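Local coordinates for protein aspartate aminotransferase (Giardia lamblia, PDB 3MEB) that probably catalyses the pyridoxal-phosphate-dependent exchange of an amino group between L-aspartate and 2-oxoglutarate, giving oxaloacetate and L-glutamate, as a homodimer, at residues N191-I196 against K225-I230; D195-P200 against M231-H236; M360-H365 against H384-I389; T393-T398 against G418-C423. One frame throughout, in Å; residues are numbered along the deposited sequence.

Interaction 1: residues N191-I196 against K225-I230; sequences NTKKDI and KELLPI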
loop_
_atom_site.group_PDB
_atom_site.type_symbol
_atom_site.label_atom_id
_atom_site.label_comp_id
_atom_site.label_asym_id
_atom_site.label_seq_id
_atom_site.Cartn_x
_atom_site.Cartn_y
_atom_site.Cartn_z
ATOM N N ASN A 191 -3.214 -31.835 -21.184
ATOM C CA ASN A 191 -3.900 -30.605 -21.626
ATOM C C ASN A 191 -3.229 -29.296 -21.208
ATOM O O ASN A 191 -3.295 -28.291 -21.934
ATOM C CB ASN A 191 -5.393 -30.649 -21.250
ATOM C CG ASN A 191 -6.173 -31.620 -22.161
ATOM O OD1 ASN A 191 -6.953 -32.449 -21.702
ATOM N ND2 ASN A 191 -5.875 -31.570 -23.447
ATOM N N THR A 192 -2.582 -29.281 -20.043
ATOM C CA THR A 192 -1.789 -28.138 -19.654
ATOM C C THR A 192 -0.806 -27.759 -20.780
ATOM O O THR A 192 -0.747 -26.606 -21.212
ATOM C CB THR A 192 -1.015 -28.405 -18.325
ATOM O OG1 THR A 192 -1.933 -28.760 -17.271
ATOM C CG2 THR A 192 -0.231 -27.178 -17.955
ATOM N N LYS A 193 -0.038 -28.729 -21.258
ATOM C CA LYS A 193 0.920 -28.491 -22.305
ATOM C C LYS A 193 0.279 -28.047 -23.621
ATOM O O LYS A 193 0.790 -27.133 -24.270
ATOM C CB LYS A 193 1.721 -29.747 -22.560
ATOM C CG LYS A 193 2.661 -30.060 -21.430
ATOM C CD LYS A 193 3.524 -31.304 -21.775
ATOM C CE LYS A 193 2.710 -32.621 -21.783
ATOM N NZ LYS A 193 3.559 -33.819 -22.127
ATOM N N LYS A 194 -0.837 -28.670 -23.995
ATOM C CA LYS A 194 -1.533 -28.297 -25.251
ATOM C C LYS A 194 -1.975 -26.867 -25.197
ATOM O O LYS A 194 -1.827 -26.132 -26.170
ATOM C CB LYS A 194 -2.731 -29.216 -25.533
ATOM C CG LYS A 194 -2.278 -30.623 -25.959
ATOM C CD LYS A 194 -3.404 -31.672 -25.930
ATOM C CE LYS A 194 -2.907 -33.051 -26.342
ATOM N NZ LYS A 194 -4.050 -33.967 -26.592
ATOM N N ASP A 195 -2.511 -26.475 -24.037
ATOM C CA ASP A 195 -3.033 -25.144 -23.851
ATOM C C ASP A 195 -1.928 -24.091 -23.974
ATOM O O ASP A 195 -2.121 -23.037 -24.606
ATOM C CB ASP A 195 -3.737 -25.042 -22.505
ATOM C CG ASP A 195 -5.123 -25.659 -22.514
ATOM O OD1 ASP A 195 -5.613 -26.099 -23.594
ATOM O OD2 ASP A 195 -5.747 -25.700 -21.437
ATOM N N ILE A 196 -0.758 -24.390 -23.419
ATOM C CA ILE A 196 0.351 -23.423 -23.404
ATOM C C ILE A 196 1.012 -23.404 -24.766
ATOM O O ILE A 196 1.438 -22.345 -25.262
ATOM C CB ILE A 196 1.358 -23.720 -22.260
ATOM C CG1 ILE A 196 0.646 -23.598 -20.924
ATOM C CG2 ILE A 196 2.564 -22.784 -22.294
ATOM C CD1 ILE A 196 1.546 -23.876 -19.702
ATOM N N LYS A 225 10.002 -29.270 -15.979
ATOM C CA LYS A 225 11.012 -29.411 -17.016
ATOM C C LYS A 225 10.422 -29.620 -18.410
ATOM O O LYS A 225 11.035 -29.221 -19.388
ATOM C CB LYS A 225 11.992 -30.536 -16.717
ATOM C CG LYS A 225 12.938 -30.201 -15.611
ATOM C CD LYS A 225 13.841 -31.355 -15.281
ATOM C CE LYS A 225 14.578 -31.111 -13.972
ATOM N NZ LYS A 225 16.041 -31.318 -14.139
ATOM N N GLU A 226 9.236 -30.219 -18.488
ATOM C CA GLU A 226 8.512 -30.350 -19.757
ATOM C C GLU A 226 7.958 -29.007 -20.265
ATOM O O GLU A 226 7.863 -28.800 -21.465
ATOM C CB GLU A 226 7.348 -31.316 -19.617
ATOM C CG GLU A 226 7.717 -32.808 -19.589
ATOM C CD GLU A 226 6.510 -33.666 -19.872
ATOM O OE1 GLU A 226 6.084 -34.401 -18.985
ATOM O OE2 GLU A 226 5.941 -33.551 -20.967
ATOM N N LEU A 227 7.547 -28.143 -19.349
ATOM C CA LEU A 227 6.986 -26.837 -19.708
ATOM C C LEU A 227 8.086 -25.909 -20.227
ATOM O O LEU A 227 7.853 -25.112 -21.148
ATOM C CB LEU A 227 6.210 -26.207 -18.540
ATOM C CG LEU A 227 4.949 -26.940 -18.090
ATOM C CD1 LEU A 227 4.376 -26.272 -16.829
ATOM C CD2 LEU A 227 3.899 -26.953 -19.179
ATOM N N LEU A 228 9.306 -26.069 -19.701
ATOM C CA LEU A 228 10.450 -25.230 -20.102
ATOM C C LEU A 228 10.613 -25.023 -21.632
ATOM O O LEU A 228 10.552 -23.900 -22.112
ATOM C CB LEU A 228 11.751 -25.752 -19.459
ATOM C CG LEU A 228 13.040 -24.991 -19.771
ATOM C CD1 LEU A 228 12.862 -23.549 -19.309
ATOM C CD2 LEU A 228 14.302 -25.656 -19.147
ATOM N N PRO A 229 10.830 -26.093 -22.401
ATOM C CA PRO A 229 10.981 -25.903 -23.852
ATOM C C PRO A 229 9.759 -25.286 -24.582
ATOM O O PRO A 229 9.943 -24.657 -25.631
ATOM C CB PRO A 229 11.230 -27.326 -24.365
ATOM C CG PRO A 229 10.592 -28.204 -23.297
ATOM C CD PRO A 229 10.942 -27.515 -22.036
ATOM N N ILE A 230 8.543 -25.480 -24.053
ATOM C CA ILE A 230 7.344 -24.912 -24.658
ATOM C C ILE A 230 7.422 -23.380 -24.464
ATOM O O ILE A 230 7.180 -22.591 -25.376
ATOM C CB ILE A 230 6.037 -25.424 -23.965
ATOM C CG1 ILE A 230 5.856 -26.938 -24.105
ATOM C CG2 ILE A 230 4.795 -24.715 -24.518
ATOM C CD1 ILE A 230 4.759 -27.480 -23.179
#
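K193 reaches across to E226 in a salt bridge, with NZ 2.7 Å from OE2 of the glutamate. The ammonium comes in on the syn side of that oxygen, the side of OE1, which stays farther from the lysine nitrogen. The chain of K193 runs nearly straight as far as CD, where a turn (chi3 -70°) swings CE and NZ round to the carboxylate. On the way its aliphatic part does apolar work: CG of K193 lies 3.8 Å from CD1 of I230 and 4.0 Å from CD2 of L227.

Below the salt bridge the contact is purely hydrocarbon. I196 sends two branches across: CG2 meets CG2 of I230 at 3.7 Å, while CD1 touches CD2 of L227 at 3.9 Å, and in both pairs the side chains pass at about a right angle. Both isoleucines point their CB at the other helix, and with CG2 anti to the backbone N the two methyls meet.

The helices, 189-198 and 221-234, run almost parallel, their local axes 14° apart and 10.4 Å from each other at closest approach. Both belong to the layer of helices packed on the mixed sheet of the fold-type I aminotransferase, where strand 204-208 leads on from the first helix and strand 237-242 from the second. P229 interrupts the bonding of helix 221-234 within this contact. T192 adds a looser methyl contact to L227, and its OG1 is engaged by the carbonyl of T177. F189, one turn before K193, packs on both E226 and L227.

Interaction 2: residues D195-P200 against M231-H236; sequences DIQSAP and MKEKKH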
loop_
_atom_site.group_PDB
_atom_site.type_symbol
_atom_site.label_atom_id
_atom_site.label_comp_id
_atom_site.label_asym_id
_atom_site.label_seq_id
_atom_site.Cartn_x
_atom_site.Cartn_y
_atom_site.Cartn_z
ATOM N N ASP A 195 -2.511 -26.475 -24.037
ATOM C CA ASP A 195 -3.033 -25.144 -23.851
ATOM C C ASP A 195 -1.928 -24.091 -23.974
ATOM O O ASP A 195 -2.121 -23.037 -24.606
ATOM C CB ASP A 195 -3.737 -25.042 -22.505
ATOM C CG ASP A 195 -5.123 -25.659 -22.514
ATOM O OD1 ASP A 195 -5.613 -26.099 -23.594
ATOM O OD2 ASP A 195 -5.747 -25.700 -21.437
ATOM N N ILE A 196 -0.758 -24.390 -23.419
ATOM C CA ILE A 196 0.351 -23.423 -23.404
ATOM C C ILE A 196 1.012 -23.404 -24.766
ATOM O O ILE A 196 1.438 -22.345 -25.262
ATOM C CB ILE A 196 1.358 -23.720 -22.260
ATOM C CG1 ILE A 196 0.646 -23.598 -20.924
ATOM C CG2 ILE A 196 2.564 -22.784 -22.294
ATOM C CD1 ILE A 196 1.546 -23.876 -19.702
ATOM N N GLN A 197 1.022 -24.560 -25.411
ATOM C CA GLN A 197 1.553 -24.667 -26.773
ATOM C C GLN A 197 0.656 -23.983 -27.820
ATOM O O GLN A 197 1.176 -23.469 -28.792
ATOM C CB GLN A 197 1.805 -26.146 -27.155
ATOM C CG GLN A 197 2.473 -26.380 -28.536
ATOM C CD GLN A 197 3.979 -26.124 -28.532
ATOM O OE1 GLN A 197 4.702 -26.648 -27.681
ATOM N NE2 GLN A 197 4.461 -25.338 -29.499
ATOM N N SER A 198 -0.660 -23.981 -27.599
ATOM C CA SER A 198 -1.629 -23.437 -28.561
ATOM C C SER A 198 -1.861 -21.922 -28.444
ATOM O O SER A 198 -2.400 -21.300 -29.363
ATOM C CB SER A 198 -2.962 -24.168 -28.404
ATOM O OG SER A 198 -2.811 -25.530 -28.747
ATOM N N ALA A 199 -1.463 -21.335 -27.319
ATOM C CA ALA A 199 -1.615 -19.898 -27.102
ATOM C C ALA A 199 -0.757 -19.118 -28.101
ATOM O O ALA A 199 0.291 -19.608 -28.545
ATOM C CB ALA A 199 -1.219 -19.518 -25.669
ATOM N N PRO A 200 -1.184 -17.905 -28.455
ATOM C CA PRO A 200 -0.287 -17.078 -29.298
ATOM C C PRO A 200 1.080 -16.869 -28.646
ATOM O O PRO A 200 1.191 -16.800 -27.417
ATOM C CB PRO A 200 -1.013 -15.729 -29.392
ATOM C CG PRO A 200 -2.427 -15.974 -28.936
ATOM C CD PRO A 200 -2.399 -17.178 -28.032
ATOM N N MET A 231 7.777 -22.983 -23.250
ATOM C CA MET A 231 7.899 -21.581 -22.875
ATOM C C MET A 231 8.992 -20.888 -23.686
ATOM O O MET A 231 8.808 -19.743 -24.127
ATOM C CB MET A 231 8.187 -21.474 -21.368
ATOM C CG MET A 231 7.065 -21.970 -20.484
ATOM S SD MET A 231 5.584 -20.946 -20.441
ATOM C CE MET A 231 6.176 -19.402 -19.743
ATOM N N LYS A 232 10.109 -21.586 -23.885
ATOM C CA LYS A 232 11.221 -21.091 -24.708
ATOM C C LYS A 232 10.787 -20.983 -26.162
ATOM O O LYS A 232 10.971 -19.942 -26.784
ATOM C CB LYS A 232 12.439 -22.027 -24.635
ATOM C CG LYS A 232 13.234 -22.023 -23.286
ATOM C CD LYS A 232 13.983 -20.722 -23.070
ATOM C CE LYS A 232 15.169 -20.547 -24.009
ATOM N NZ LYS A 232 15.539 -19.086 -23.994
ATOM N N GLU A 233 10.207 -22.062 -26.690
ATOM C CA GLU A 233 9.797 -22.117 -28.102
ATOM C C GLU A 233 8.757 -21.063 -28.445
ATOM O O GLU A 233 8.833 -20.431 -29.497
ATOM C CB GLU A 233 9.233 -23.500 -28.459
ATOM C CG GLU A 233 8.545 -23.536 -29.836
ATOM C CD GLU A 233 8.028 -24.913 -30.222
ATOM O OE1 GLU A 233 8.227 -25.892 -29.457
ATOM O OE2 GLU A 233 7.429 -25.011 -31.310
ATOM N N LYS A 234 7.783 -20.883 -27.556
ATOM C CA LYS A 234 6.702 -19.905 -27.750
ATOM C C LYS A 234 7.030 -18.471 -27.266
ATOM O O LYS A 234 6.217 -17.547 -27.441
ATOM C CB LYS A 234 5.452 -20.394 -27.004
ATOM C CG LYS A 234 4.947 -21.752 -27.432
ATOM C CD LYS A 234 4.244 -21.649 -28.793
ATOM C CE LYS A 234 2.963 -20.829 -28.718
ATOM N NZ LYS A 234 2.017 -21.116 -29.850
ATOM N N LYS A 235 8.189 -18.307 -26.622
ATOM C CA LYS A 235 8.646 -17.032 -26.076
ATOM C C LYS A 235 7.614 -16.402 -25.112
ATOM O O LYS A 235 7.426 -15.200 -25.101
ATOM C CB LYS A 235 9.040 -16.069 -27.208
ATOM N N HIS A 236 6.949 -17.242 -24.315
ATOM C CA HIS A 236 5.980 -16.803 -23.334
ATOM C C HIS A 236 6.699 -16.176 -22.148
ATOM O O HIS A 236 7.861 -16.475 -21.879
ATOM C CB HIS A 236 5.158 -17.978 -22.785
ATOM C CG HIS A 236 4.213 -18.599 -23.774
ATOM N ND1 HIS A 236 3.488 -17.868 -24.692
ATOM C CD2 HIS A 236 3.831 -19.891 -23.937
ATOM C CE1 HIS A 236 2.729 -18.689 -25.403
ATOM N NE2 HIS A 236 2.908 -19.919 -24.953
#
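K234 and H236 reach from the end of helix 221-234 to three backbone carbonyls at the end of helix 189-198. The ammonium of K234 is gripped twice, with NZ 2.6 Å from O of A199 and 2.7 Å from O of Q197. It meets the A199 carbonyl nearly end-on, but stands above the plane of the Q197 carbonyl. Bends at chi2 and chi3 (-75° and -67°) curl the lysine chain round to put NZ between the two oxygens. H236 gives NE2-H to O of I196 at 2.9 Å, the acceptor lying close to the ring plane, and its ND1 accepts from the backbone N of S203. P200 O also comes to the ring edge, 3.2 Å from CE1.

Farther out, NE2 of Q197 makes a weak bond to OE2 of E233, the amide and carboxylate planes 57° apart. On the buried side CG2 of I196 sits 3.6 Å from CD2 of H236, and SD of M231 touches the same methyl at 4.0 Å. A Schellman motif at K235 ends helix 221-234 and leads into H236. Q197 O belongs to the last turn of helix 189-198 and A199 O lies just past it, so the partial negative charge there probably stabilises the ammonium; with NE2 donating and ND1 accepting, the imidazole is probably neutral.

Interaction 3: residues M360-H365 against H384-I389; sequences MRSLLH and HILTAI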
loop_
_atom_site.group_PDB
_atom_site.type_symbol
_atom_site.label_atom_id
_atom_site.label_comp_id
_atom_site.label_asym_id
_atom_site.label_seq_id
_atom_site.Cartn_x
_atom_site.Cartn_y
_atom_site.Cartn_z
ATOM N N MET A 360 -0.432 -32.191 11.862
ATOM C CA MET A 360 -1.875 -31.969 11.823
ATOM C C MET A 360 -2.541 -32.679 10.639
ATOM O O MET A 360 -3.627 -33.175 10.761
ATOM C CB MET A 360 -2.200 -30.477 11.794
ATOM C CG MET A 360 -1.873 -29.713 13.090
ATOM S SD MET A 360 -2.606 -30.352 14.605
ATOM C CE MET A 360 -1.381 -31.589 15.094
ATOM N N ARG A 361 -1.890 -32.732 9.498
ATOM C CA ARG A 361 -2.381 -33.559 8.394
ATOM C C ARG A 361 -2.542 -35.023 8.823
ATOM O O ARG A 361 -3.599 -35.622 8.632
ATOM C CB ARG A 361 -1.428 -33.472 7.219
ATOM C CG ARG A 361 -1.466 -32.125 6.487
ATOM C CD ARG A 361 -0.487 -32.114 5.298
ATOM N NE ARG A 361 -0.513 -30.812 4.650
ATOM C CZ ARG A 361 -1.558 -30.317 3.990
ATOM N NH1 ARG A 361 -2.696 -30.997 3.877
ATOM N NH2 ARG A 361 -1.476 -29.117 3.452
ATOM N N SER A 362 -1.512 -35.578 9.459
ATOM C CA SER A 362 -1.554 -36.959 9.942
ATOM C C SER A 362 -2.610 -37.147 11.003
ATOM O O SER A 362 -3.335 -38.166 10.969
ATOM C CB SER A 362 -0.192 -37.385 10.507
ATOM O OG SER A 362 0.790 -37.209 9.494
ATOM N N LEU A 363 -2.705 -36.204 11.952
ATOM C CA LEU A 363 -3.656 -36.373 13.042
ATOM C C LEU A 363 -5.086 -36.290 12.533
ATOM O O LEU A 363 -5.914 -37.122 12.906
ATOM C CB LEU A 363 -3.401 -35.414 14.190
ATOM C CG LEU A 363 -4.288 -35.525 15.447
ATOM C CD1 LEU A 363 -4.240 -36.908 16.058
ATOM C CD2 LEU A 363 -3.852 -34.461 16.473
ATOM N N LEU A 364 -5.387 -35.308 11.679
ATOM C CA LEU A 364 -6.763 -35.194 11.193
ATOM C C LEU A 364 -7.092 -36.455 10.382
ATOM O O LEU A 364 -8.164 -36.991 10.547
ATOM C CB LEU A 364 -7.035 -33.966 10.340
ATOM C CG LEU A 364 -8.464 -33.821 9.785
ATOM C CD1 LEU A 364 -9.589 -33.795 10.902
ATOM C CD2 LEU A 364 -8.470 -32.559 8.879
ATOM N N HIS A 365 -6.168 -36.905 9.531
ATOM C CA HIS A 365 -6.401 -38.085 8.681
ATOM C C HIS A 365 -6.645 -39.345 9.514
ATOM O O HIS A 365 -7.548 -40.138 9.224
ATOM C CB HIS A 365 -5.223 -38.302 7.700
ATOM C CG HIS A 365 -5.342 -39.546 6.881
ATOM N ND1 HIS A 365 -4.858 -40.758 7.304
ATOM C CD2 HIS A 365 -5.894 -39.766 5.662
ATOM C CE1 HIS A 365 -5.130 -41.683 6.393
ATOM N NE2 HIS A 365 -5.748 -41.104 5.379
ATOM N N HIS A 384 -5.999 -37.361 0.506
ATOM C CA HIS A 384 -5.532 -36.108 -0.038
ATOM C C HIS A 384 -5.215 -35.087 1.038
ATOM O O HIS A 384 -4.504 -34.123 0.769
ATOM C CB HIS A 384 -6.539 -35.548 -1.070
ATOM C CG HIS A 384 -7.945 -35.442 -0.555
ATOM N ND1 HIS A 384 -8.695 -36.542 -0.190
ATOM C CD2 HIS A 384 -8.744 -34.363 -0.373
ATOM C CE1 HIS A 384 -9.885 -36.133 0.222
ATOM N NE2 HIS A 384 -9.944 -34.821 0.108
ATOM N N ILE A 385 -5.758 -35.285 2.257
ATOM C CA ILE A 385 -5.292 -34.573 3.450
ATOM C C ILE A 385 -3.791 -34.694 3.688
ATOM O O ILE A 385 -3.128 -33.744 4.139
ATOM C CB ILE A 385 -6.028 -35.099 4.701
ATOM C CG1 ILE A 385 -7.401 -34.456 4.758
ATOM C CG2 ILE A 385 -5.217 -34.843 5.984
ATOM C CD1 ILE A 385 -8.374 -35.097 5.739
ATOM N N LEU A 386 -3.242 -35.861 3.388
ATOM C CA LEU A 386 -1.839 -36.135 3.676
ATOM C C LEU A 386 -0.887 -35.568 2.616
ATOM O O LEU A 386 0.234 -35.215 2.946
ATOM C CB LEU A 386 -1.606 -37.652 3.825
ATOM C CG LEU A 386 -2.277 -38.357 5.019
ATOM C CD1 LEU A 386 -2.313 -39.922 4.869
ATOM C CD2 LEU A 386 -1.608 -37.930 6.324
ATOM N N THR A 387 -1.335 -35.480 1.357
ATOM C CA THR A 387 -0.453 -35.282 0.216
ATOM C C THR A 387 -0.481 -33.856 -0.348
ATOM O O THR A 387 0.360 -33.524 -1.193
ATOM C CB THR A 387 -0.803 -36.284 -0.920
ATOM O OG1 THR A 387 -2.200 -36.209 -1.169
ATOM C CG2 THR A 387 -0.440 -37.730 -0.491
ATOM N N ALA A 388 -1.443 -33.057 0.101
ATOM C CA ALA A 388 -1.588 -31.667 -0.287
ATOM C C ALA A 388 -0.307 -30.953 0.075
ATOM O O ALA A 388 0.317 -31.258 1.102
ATOM C CB ALA A 388 -2.801 -31.023 0.425
ATOM N N ILE A 389 0.085 -30.016 -0.778
ATOM C CA ILE A 389 1.289 -29.222 -0.584
ATOM C C ILE A 389 0.924 -27.849 -0.067
ATOM O O ILE A 389 0.088 -27.159 -0.669
ATOM C CB ILE A 389 2.057 -29.044 -1.929
ATOM C CG1 ILE A 389 2.395 -30.398 -2.565
ATOM C CG2 ILE A 389 3.301 -28.241 -1.738
ATOM C CD1 ILE A 389 3.209 -31.313 -1.689
#
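Two flat groups of helix 340-370, the imidazole of H365 and the guanidinium of R361, are packed against residues 384-389. CD1 of L386 stands over the centre of one face of the H365 ring, 3.5 Å from the centroid and 1° off the normal, a CH-pi contact. NE2 of H365 is bonded to the carboxylate of D383, which helps fix the ring's rotation. With CG anti to the backbone N (chi1 175°), H365 presents that face to the leucine.

The guanidinium of R361 has O of A388 above the centre of one face. At its edge NH1 donates to O of I385 at 2.8 Å, the acceptor 16° out of the plane. An extended chain from CG to NE carries the group there, passing alongside that carbonyl, with CG 3.3 Å from I385 O. CB of A388 touches NH1 at 3.5 Å.

Hydrocarbon fills in between: CG2 of I385 reaches CB of H365 at 3.9 Å, and its CD1 meets CD2 of L364 at 4.0 Å. The short helical turn 384-387 thus lies against the long helix 340-370. Bonds from R361 to the carbonyls of G390 and F392 and to T393 continue into strand 392-394, while L364 also packs on helix 430-443.

Interaction 4: residues T393-T398 against G418-C423; sequences TFTGLT and GRMSMC. With SO4 (sulfate ion), chain C; EDO (1,2-ethanediol), chain F.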
loop_
_atom_site.group_PDB
_atom_site.type_symbol
_atom_site.label_atom_id
_atom_site.label_comp_id
_atom_site.label_asym_id
_atom_site.label_seq_id
_atom_site.Cartn_x
_atom_site.Cartn_y
_atom_site.Cartn_z
ATOM N N THR A 393 -5.801 -28.052 2.560
ATOM C CA THR A 393 -6.333 -29.193 1.857
ATOM C C THR A 393 -7.569 -28.725 1.079
ATOM O O THR A 393 -8.464 -28.054 1.627
ATOM C CB THR A 393 -6.659 -30.386 2.799
ATOM O OG1 THR A 393 -5.499 -30.724 3.602
ATOM C CG2 THR A 393 -7.069 -31.580 1.985
ATOM N N PHE A 394 -7.616 -29.050 -0.202
ATOM C CA PHE A 394 -8.802 -28.804 -1.004
ATOM C C PHE A 394 -9.693 -29.978 -0.696
ATOM O O PHE A 394 -9.620 -31.005 -1.356
ATOM C CB PHE A 394 -8.399 -28.714 -2.480
ATOM C CG PHE A 394 -9.299 -27.849 -3.347
ATOM C CD1 PHE A 394 -9.604 -26.540 -3.001
ATOM C CD2 PHE A 394 -9.757 -28.314 -4.558
ATOM C CE1 PHE A 394 -10.424 -25.735 -3.831
ATOM C CE2 PHE A 394 -10.564 -27.526 -5.396
ATOM C CZ PHE A 394 -10.893 -26.232 -5.026
ATOM N N THR A 395 -10.500 -29.870 0.358
ATOM C CA THR A 395 -11.132 -31.082 0.922
ATOM C C THR A 395 -12.163 -31.760 0.013
ATOM O O THR A 395 -12.308 -32.960 0.072
ATOM C CB THR A 395 -11.821 -30.847 2.279
ATOM O OG1 THR A 395 -12.992 -30.017 2.121
ATOM C CG2 THR A 395 -10.831 -30.237 3.329
ATOM N N GLY A 396 -12.874 -30.998 -0.797
ATOM C CA GLY A 396 -14.010 -31.522 -1.531
ATOM C C GLY A 396 -15.308 -31.551 -0.713
ATOM O O GLY A 396 -16.342 -31.940 -1.226
ATOM N N LEU A 397 -15.289 -31.150 0.555
ATOM C CA LEU A 397 -16.573 -30.906 1.241
ATOM C C LEU A 397 -17.347 -29.894 0.410
ATOM O O LEU A 397 -16.748 -28.956 -0.153
ATOM C CB LEU A 397 -16.381 -30.417 2.677
ATOM C CG LEU A 397 -15.756 -31.443 3.634
ATOM C CD1 LEU A 397 -15.219 -30.780 4.896
ATOM C CD2 LEU A 397 -16.751 -32.541 3.989
ATOM N N THR A 398 -18.668 -30.091 0.322
ATOM C CA THR A 398 -19.544 -29.358 -0.591
ATOM C C THR A 398 -19.943 -28.055 0.096
ATOM O O THR A 398 -19.725 -27.920 1.299
ATOM C CB THR A 398 -20.847 -30.159 -0.881
ATOM O OG1 THR A 398 -21.684 -30.133 0.287
ATOM C CG2 THR A 398 -20.547 -31.622 -1.270
ATOM N N GLY A 418 -14.323 -26.429 -0.293
ATOM C CA GLY A 418 -14.075 -26.752 1.088
ATOM C C GLY A 418 -12.597 -26.659 1.438
ATOM O O GLY A 418 -12.070 -27.531 2.134
ATOM N N ARG A 419 -11.929 -25.623 0.949
ATOM C CA ARG A 419 -10.534 -25.389 1.266
ATOM C C ARG A 419 -10.380 -25.265 2.788
ATOM O O ARG A 419 -11.100 -24.506 3.428
ATOM C CB ARG A 419 -10.015 -24.134 0.561
ATOM C CG ARG A 419 -8.501 -24.015 0.611
ATOM C CD ARG A 419 -7.972 -22.655 0.223
ATOM N NE ARG A 419 -8.102 -21.669 1.288
ATOM C CZ ARG A 419 -7.708 -20.400 1.203
ATOM N NH1 ARG A 419 -7.112 -19.933 0.101
ATOM N NH2 ARG A 419 -7.920 -19.582 2.230
ATOM N N MET A 420 -9.480 -26.052 3.355
ATOM C CA MET A 420 -9.210 -26.041 4.777
ATOM C C MET A 420 -7.761 -25.635 5.076
ATOM O O MET A 420 -6.819 -26.225 4.513
ATOM C CB MET A 420 -9.502 -27.422 5.359
ATOM C CG MET A 420 -9.085 -27.647 6.826
ATOM S SD MET A 420 -9.094 -29.394 7.327
ATOM C CE MET A 420 -10.879 -29.656 7.306
ATOM N N SER A 421 -7.600 -24.642 5.951
ATOM C CA SER A 421 -6.304 -24.235 6.430
ATOM C C SER A 421 -5.917 -25.123 7.584
ATOM O O SER A 421 -6.442 -25.020 8.650
ATOM C CB SER A 421 -6.280 -22.797 6.891
ATOM O OG SER A 421 -5.000 -22.519 7.424
ATOM N N MET A 422 -4.929 -25.962 7.334
ATOM C CA MET A 422 -4.476 -26.965 8.281
ATOM C C MET A 422 -3.852 -26.324 9.505
ATOM O O MET A 422 -3.811 -26.949 10.564
ATOM C CB MET A 422 -3.466 -27.868 7.561
ATOM C CG MET A 422 -4.045 -28.579 6.324
ATOM S SD MET A 422 -5.647 -29.319 6.600
ATOM C CE MET A 422 -5.207 -30.986 7.139
ATOM N N CYS A 423 -3.373 -25.084 9.342
ATOM C CA CYS A 423 -2.769 -24.255 10.403
ATOM C C CYS A 423 -3.692 -23.986 11.585
ATOM O O CYS A 423 -3.237 -23.745 12.705
ATOM C CB CYS A 423 -2.415 -22.872 9.803
ATOM S SG CYS A 423 -1.121 -22.834 8.567
HETATM S S SO4 C . -5.373 -16.908 1.670
HETATM O O1 SO4 C . -5.607 -17.620 0.394
HETATM O O2 SO4 C . -6.260 -17.364 2.731
HETATM O O3 SO4 C . -3.986 -17.088 2.032
HETATM O O4 SO4 C . -5.609 -15.509 1.393
HETATM C C1 EDO F . -6.306 -19.274 10.916
HETATM O O1 EDO F . -6.751 -18.487 9.793
HETATM C C2 EDO F . -6.025 -20.709 10.492
HETATM O O2 EDO F . -5.037 -20.675 9.473
#
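T393 and M420 pair their backbones while their side chains point to the same face of a small antiparallel sheet. They form the hydrogen-bonded pair, with T393 N 2.9 Å from M420 O and M420 N 2.8 Å from T393 O. On the other face F394 and R419 are the non-hydrogen-bonded pair: the phenyl ring turns its edge to the arginine, CD1 standing 4.3 Å from CB of R419.

M422 curls back toward T393, so that its SD lies 3.3 Å from OG1 of the threonine; the polar partner of that hydroxyl is R361. T395 follows in the turn. Its OG1, held between the backbone N and the carbonyl carbon (chi1 69°), donates to O of G418 at 2.7 Å and accepts from L397 N, an ST turn. CG2 of T395 meets CB of M420 at 3.7 Å, the two side chains crossing at about a right angle. G418, at positive phi, packs closely against the turn, its O taking the T395 hydroxyl.

R419 extends away from the strands and bends at chi3 (78°). NH1 and NH2 each bond a different oxygen of a sulfate, NH1 at 2.8 Å from O1. That guanidinium also bonds N213, a cofactor-binding residue, and in this family an arginine so placed binds the substrate's alpha-carboxylate; the sulfate, also held by W155 and K277, probably marks that site.

F392 makes a cation-pi contact with R419. On the opposite face M420 packs against L364 of helix 340-370 and I437 of helix 430-443, and helix 384-387 borders T393.

Interactions 1 and 2 join the same two helices, 189-198 and 221-234, at successive levels, sharing D195 and I196 and touching where I230 meets Q197. The first is mostly buried hydrocarbon with one salt bridge at its partly exposed margin; the second, at the helix ends and partly exposed, relies on side chains bonded to carbonyls. Interactions 3 and 4 lie about 28 to 35 Å away, centre to centre, and are coupled to each other: R361 NH1 is 2.8 Å from T393 OG1, and H384 bonds T395 O. Interaction 3, partly buried, joins side-chain packing to an arginine-carbonyl bond, whereas buried interaction 4 rests mainly on backbone pairing and alone brings an arginine beside the cofactor pocket.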